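Local coordinates for protein AHL synthase (Burkholderia glumae, PDB 3P2H) that probably makes N-acyl-homoserine lactone quorum-sensing signals from S-adenosyl-L-methionine and fatty acyl-ACP, releasing methylthioadenosine, which is bound here beside an octanamide inhibitor, at residues Leu78-Phe83 against Ala91-His96; Trp118-Met123 against Cys145-Met150. The protein carries 3 engineered substitutions. All blocks are in the same frame, centred on the assembly; numbering follows the deposited sequence.

Contact 1. Residues Leu78-Phe83 against Ala91-His96. With MTA (5'-deoxy-5'-methylthioadenosine), chain B.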
# COMPACT_ATOMS: atom_id res chain seq x y z
N LEU A 78 9.07 2.00 -5.71
CA LEU A 78 9.42 0.58 -5.77
C LEU A 78 9.24 -0.16 -7.10
O LEU A 78 10.19 -0.74 -7.62
CB LEU A 78 8.68 -0.16 -4.65
CG LEU A 78 9.07 -1.61 -4.34
CD1 LEU A 78 10.57 -1.73 -4.18
CD2 LEU A 78 8.36 -2.06 -3.06
N LEU A 79 8.03 -0.17 -7.64
CA LEU A 79 7.76 -0.86 -8.89
C LEU A 79 8.65 -0.29 -10.01
O LEU A 79 9.21 -1.03 -10.82
CB LEU A 79 6.28 -0.70 -9.25
CG LEU A 79 5.75 -1.31 -10.55
CD1 LEU A 79 6.07 -2.80 -10.62
CD2 LEU A 79 4.24 -1.08 -10.63
N GLN A 80 8.77 1.02 -10.02
CA GLN A 80 9.56 1.73 -11.02
C GLN A 80 11.03 1.35 -11.05
O GLN A 80 11.56 0.96 -12.08
CB GLN A 80 9.43 3.23 -10.79
CG GLN A 80 10.35 4.09 -11.64
CD GLN A 80 10.36 5.53 -11.17
OE1 GLN A 80 10.76 5.81 -10.04
NE2 GLN A 80 9.92 6.44 -12.02
N GLU A 81 11.68 1.47 -9.89
CA GLU A 81 13.11 1.19 -9.77
C GLU A 81 13.52 -0.25 -9.53
O GLU A 81 14.52 -0.70 -10.08
CB GLU A 81 13.70 2.07 -8.67
CG GLU A 81 13.63 3.55 -9.00
CD GLU A 81 14.29 4.44 -7.96
OE1 GLU A 81 14.65 5.57 -8.32
OE2 GLU A 81 14.43 4.01 -6.79
N VAL A 82 12.77 -0.98 -8.72
CA VAL A 82 13.10 -2.36 -8.39
C VAL A 82 12.46 -3.43 -9.28
O VAL A 82 13.15 -4.35 -9.72
CB VAL A 82 12.75 -2.64 -6.91
CG1 VAL A 82 13.10 -4.09 -6.54
CG2 VAL A 82 13.49 -1.67 -6.02
N PHE A 83 11.17 -3.31 -9.55
CA PHE A 83 10.49 -4.31 -10.37
C PHE A 83 9.86 -3.79 -11.66
O PHE A 83 8.72 -4.12 -11.99
CB PHE A 83 9.41 -5.00 -9.53
CG PHE A 83 9.95 -5.70 -8.31
CD1 PHE A 83 10.82 -6.78 -8.45
CD2 PHE A 83 9.59 -5.28 -7.04
CE1 PHE A 83 11.32 -7.44 -7.33
CE2 PHE A 83 10.09 -5.94 -5.91
CZ PHE A 83 10.96 -7.02 -6.06
N ALA A 91 7.03 2.31 -16.57
CA ALA A 91 6.47 2.81 -15.32
C ALA A 91 6.03 4.26 -15.45
O ALA A 91 6.79 5.11 -15.90
CB ALA A 91 7.50 2.68 -14.20
N PRO A 92 4.80 4.56 -15.02
CA PRO A 92 4.26 5.92 -15.10
C PRO A 92 4.88 6.93 -14.14
O PRO A 92 5.32 6.59 -13.04
CB PRO A 92 2.78 5.70 -14.81
CG PRO A 92 2.81 4.57 -13.81
CD PRO A 92 3.82 3.63 -14.43
N ARG A 93 4.92 8.18 -14.59
CA ARG A 93 5.40 9.30 -13.80
C ARG A 93 4.31 10.32 -14.06
O ARG A 93 4.35 11.06 -15.04
CB ARG A 93 6.75 9.82 -14.29
CG ARG A 93 7.92 8.89 -13.97
CD ARG A 93 9.26 9.61 -14.13
NE ARG A 93 9.46 10.62 -13.10
CZ ARG A 93 9.59 11.93 -13.33
NH1 ARG A 93 9.54 12.39 -14.57
NH2 ARG A 93 9.77 12.77 -12.32
N SER A 94 3.30 10.32 -13.20
CA SER A 94 2.17 11.21 -13.36
C SER A 94 1.61 11.69 -12.03
O SER A 94 1.65 10.97 -11.03
CB SER A 94 1.07 10.47 -14.15
OG SER A 94 -0.20 11.07 -13.98
N ALA A 95 1.09 12.91 -12.02
CA ALA A 95 0.50 13.45 -10.81
C ALA A 95 -0.80 12.69 -10.54
O ALA A 95 -1.31 12.69 -9.41
CB ALA A 95 0.21 14.92 -10.99
N HIS A 96 -1.34 12.03 -11.56
CA HIS A 96 -2.58 11.29 -11.40
C HIS A 96 -2.40 9.85 -10.94
O HIS A 96 -3.39 9.13 -10.78
CB HIS A 96 -3.38 11.28 -12.71
CG HIS A 96 -3.82 12.64 -13.16
ND1 HIS A 96 -4.01 13.69 -12.28
CD2 HIS A 96 -4.15 13.12 -14.38
CE1 HIS A 96 -4.44 14.75 -12.95
NE2 HIS A 96 -4.53 14.43 -14.22
CS MTA B . 6.63 -6.54 -3.20
S5' MTA B . 6.94 -8.21 -3.85
C5' MTA B . 7.91 -8.94 -2.49
C4' MTA B . 9.42 -8.87 -2.76
O4' MTA B . 9.79 -7.47 -2.85
C2' MTA B . 10.94 -8.27 -0.98
O2' MTA B . 12.16 -8.59 -0.30
C3' MTA B . 10.16 -9.49 -1.57
O3' MTA B . 11.10 -10.46 -2.05
C1' MTA B . 11.09 -7.35 -2.21
N9 MTA B . 11.31 -5.94 -1.84
C8 MTA B . 10.48 -5.13 -1.11
N7 MTA B . 10.98 -3.94 -0.98
C5 MTA B . 12.17 -3.90 -1.62
C6 MTA B . 13.18 -2.89 -1.83
N6 MTA B . 13.01 -1.63 -1.30
N1 MTA B . 14.30 -3.22 -2.56
C2 MTA B . 14.48 -4.46 -3.09
N3 MTA B . 13.53 -5.42 -2.89
C4 MTA B . 12.40 -5.20 -2.19
O HOH W 1 9.73 9.18 -10.83
O HOH W 2 9.34 5.78 -14.65
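The short helix 78-81, which carries part of the methylthioadenosine pocket, meets the loop 91-96 that precedes strand 97-105 through Gln80, whose side chain lies against Ala91 and Arg93. The methyl of Ala91 sits 3.9 Å from Gln80 CA and also touches the CB and CG of that glutamine. Extended beyond CG, with CG anti to the backbone N (chi1 172°), Gln80 carries its amide past Ala91 to the aliphatic part of Arg93, where NE2 lies 3.7 Å from Arg93 CG. The amide and guanidinium planes are 21° apart, with Gln80 NE2 at the guanidinium edge near its plane, so the groups lie side by side and do not stack. No direct hydrogen bond joins the segments; two waters bridge them. Both accept from Gln80 NE2: one also takes the Arg93 NE hydrogen at 2.7 Å, in the guanidinium plane, and the other donates to Ala91 O at 2.9 Å. Gln80 OE1 accepts from Tyr77 N, so the amide is held at both ends, while Arg93 NH2 is bonded to Thr74 O. On the ligand side, Leu78 CD1 lies 3.7 Å from C6 of the adenine, and the Phe83 ring presents its edge to the ribose. Behind the helix Leu79 packs on Ile140 and Val142 of strand 138-144, and the loop leads into strand 97-105, whose Glu99 accepts a hydrogen bond from Leu79 N through OE2.

Contact 2. Residues Trp118-Met123 against Cys145-Met150. Engineered in segment 145-150: Met147 (natural residue Ile), Met150 (natural residue Leu). With NOO (N-(3-oxocyclohex-1-en-1-yl)octanamide), chain C.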
# COMPACT_ATOMS: atom_id res chain seq x y z
N TRP A 118 -12.57 -8.19 6.10
CA TRP A 118 -13.28 -6.94 6.32
C TRP A 118 -12.26 -6.02 6.99
O TRP A 118 -12.59 -4.93 7.47
CB TRP A 118 -14.49 -7.18 7.23
CG TRP A 118 -15.71 -7.69 6.50
CD1 TRP A 118 -16.93 -7.08 6.43
CD2 TRP A 118 -15.82 -8.91 5.74
NE1 TRP A 118 -17.80 -7.84 5.67
CE2 TRP A 118 -17.15 -8.96 5.24
CE3 TRP A 118 -14.94 -9.96 5.44
CZ2 TRP A 118 -17.61 -10.02 4.44
CZ3 TRP A 118 -15.40 -11.02 4.65
CH2 TRP A 118 -16.72 -11.04 4.16
N SER A 119 -11.01 -6.48 7.01
CA SER A 119 -9.89 -5.74 7.59
C SER A 119 -9.20 -4.98 6.48
O SER A 119 -8.80 -3.83 6.64
CB SER A 119 -8.89 -6.70 8.22
OG SER A 119 -9.52 -7.52 9.19
N VAL A 120 -9.06 -5.65 5.34
CA VAL A 120 -8.42 -5.05 4.19
C VAL A 120 -9.21 -3.83 3.72
O VAL A 120 -8.63 -2.79 3.41
CB VAL A 120 -8.33 -6.07 3.03
CG1 VAL A 120 -7.91 -5.37 1.73
CG2 VAL A 120 -7.34 -7.16 3.38
N ARG A 121 -10.53 -3.96 3.69
CA ARG A 121 -11.38 -2.88 3.21
C ARG A 121 -11.12 -1.50 3.82
O ARG A 121 -10.88 -0.54 3.09
CB ARG A 121 -12.86 -3.24 3.36
CG ARG A 121 -13.75 -2.44 2.42
CD ARG A 121 -15.19 -2.91 2.46
NE ARG A 121 -15.93 -2.27 3.53
CZ ARG A 121 -16.65 -1.16 3.39
NH1 ARG A 121 -16.74 -0.56 2.21
NH2 ARG A 121 -17.26 -0.63 4.44
N PRO A 122 -11.17 -1.38 5.16
CA PRO A 122 -10.93 -0.07 5.77
C PRO A 122 -9.54 0.50 5.46
O PRO A 122 -9.39 1.70 5.24
CB PRO A 122 -11.15 -0.33 7.26
CG PRO A 122 -10.80 -1.79 7.42
CD PRO A 122 -11.41 -2.41 6.19
N MET A 123 -8.54 -0.38 5.42
CA MET A 123 -7.19 0.05 5.11
C MET A 123 -7.13 0.60 3.68
O MET A 123 -6.53 1.63 3.43
CB MET A 123 -6.21 -1.12 5.25
CG MET A 123 -5.86 -1.48 6.69
SD MET A 123 -5.12 -0.11 7.61
CE MET A 123 -3.77 0.33 6.52
N CYS A 145 -1.28 -12.02 -5.54
CA CYS A 145 -2.53 -12.32 -6.23
C CYS A 145 -3.64 -12.61 -5.22
O CYS A 145 -4.80 -12.33 -5.49
CB CYS A 145 -2.34 -13.50 -7.19
SG CYS A 145 -1.41 -13.04 -8.67
N SER A 146 -3.29 -13.14 -4.06
CA SER A 146 -4.30 -13.42 -3.05
C SER A 146 -4.95 -12.11 -2.59
O SER A 146 -6.14 -12.07 -2.29
CB SER A 146 -3.67 -14.15 -1.86
OG SER A 146 -2.61 -13.40 -1.31
N MET A 147 -4.15 -11.05 -2.54
CA MET A 147 -4.64 -9.73 -2.14
C MET A 147 -5.46 -9.17 -3.29
O MET A 147 -6.47 -8.51 -3.08
CB MET A 147 -3.46 -8.81 -1.83
CG MET A 147 -3.85 -7.41 -1.38
SD MET A 147 -4.92 -7.40 0.08
CE MET A 147 -3.73 -7.61 1.36
N GLU A 148 -5.02 -9.45 -4.51
CA GLU A 148 -5.73 -9.00 -5.71
C GLU A 148 -7.14 -9.56 -5.69
O GLU A 148 -8.09 -8.88 -6.08
CB GLU A 148 -5.02 -9.49 -6.98
CG GLU A 148 -5.80 -9.20 -8.26
CD GLU A 148 -5.20 -9.87 -9.49
OE1 GLU A 148 -4.98 -11.10 -9.44
OE2 GLU A 148 -4.95 -9.18 -10.49
N ARG A 149 -7.27 -10.81 -5.25
CA ARG A 149 -8.56 -11.45 -5.19
C ARG A 149 -9.46 -10.79 -4.15
O ARG A 149 -10.67 -10.71 -4.35
CB ARG A 149 -8.40 -12.95 -4.90
CG ARG A 149 -7.77 -13.71 -6.06
CD ARG A 149 -7.95 -15.21 -5.92
NE ARG A 149 -7.10 -15.80 -4.89
CZ ARG A 149 -5.79 -16.01 -5.02
NH1 ARG A 149 -5.17 -15.68 -6.15
NH2 ARG A 149 -5.11 -16.56 -4.03
N MET A 150 -8.88 -10.32 -3.05
CA MET A 150 -9.69 -9.66 -2.03
C MET A 150 -10.18 -8.31 -2.55
O MET A 150 -11.30 -7.89 -2.24
CB MET A 150 -8.90 -9.47 -0.74
CG MET A 150 -8.73 -10.77 0.05
SD MET A 150 -7.88 -10.51 1.62
CE MET A 150 -6.14 -10.70 1.09
C1 NOO C . -0.38 -9.37 1.83
O1 NOO C . -1.13 -10.31 1.58
C2 NOO C . -0.15 -8.23 0.85
C3 NOO C . 1.07 -7.54 0.78
C4 NOO C . 2.10 -7.82 1.89
C5 NOO C . 1.49 -8.23 3.29
C6 NOO C . 0.41 -9.36 3.18
N7 NOO C . 1.44 -6.58 -0.25
C8 NOO C . 2.06 -5.30 -0.26
O8 NOO C . 3.12 -5.03 0.29
C9 NOO C . 1.38 -4.13 -1.02
C10 NOO C . 0.21 -4.41 -2.00
C11 NOO C . 0.19 -3.32 -3.10
C12 NOO C . -1.24 -2.90 -3.49
C13 NOO C . -1.22 -1.91 -4.68
C14 NOO C . -2.48 -2.06 -5.56
C15 NOO C . -2.58 -0.94 -6.59
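Val120, near the start of helix 120-133, packs its two methyls against the sulfurs of Met147 and Met150 on helix 145-154. Val120 CG1 lies 4.0 Å from Met147 SD. Val120 CG2 is 3.8 Å from Met150 SD and also touches Met147 SD, so one branched side chain serves both thioethers. The two methionines approach differently: Met147 and Val120 run past each other in opposite directions, whereas Met150 crosses Val120 at about a right angle. Both are engineered residues, replacing Ile and Leu of the natural sequence, and the sulfur contacts belong to this construct. Met147 starts with CG anti to the backbone N (chi1 -179°) and then bends at chi2 and chi3; this folded course leaves SD beside Val120 and directs Met147 CE to the inhibitor, 3.7 Å from C2 of its cyclohexenone ring. Met147 is thus shared between the helix interface and the inhibitor pocket.

Farther out, Phe103 of strand 97-105 touches Val120, Met123 and Met147, tying both helices to the sheet. Helix 120-133 is the connection of a beta-alpha-beta crossover between the parallel neighbours 97-105 and 138-144, and helix 145-154 follows directly on the second strand, consistent with the family's place in the acetyltransferase clan. Val120 also packs on Phe151 and Ile154, later on helix 145-154. Cys145 and Glu148 pack on Val173 of strand 170-178, and Glu148 forms a salt bridge with Arg160. Between the two segments themselves no hydrogen bond or ion pair forms. Cohesion here probably rests mainly on dispersion and the burial of apolar surface, without the directional restraint of a polar bond; Met147 CE carries the methyl surface on to the enone ring, where it meets a ring carbon and lies near the ketone oxygen O1.

Contacts 1 and 2 lie on opposite sides of the chain's centre, with their own centres 22 Å apart and their nearest atoms about 12 Å apart, and they do not touch. Each borders a different ligand: 78-83 lines the site of methylthioadenosine, a product of the probable reaction, and 145-150 contributes to the inhibitor pocket. The Met147 side chain is about 10 Å from methylthioadenosine, and that of Ala91 about 13 Å from the inhibitor. The central sheet connects them, since 91-96 runs into strand 97-105, whose Phe103 packs on contact 2, and strand 138-144, which Leu79 meets, leads into helix 145-154.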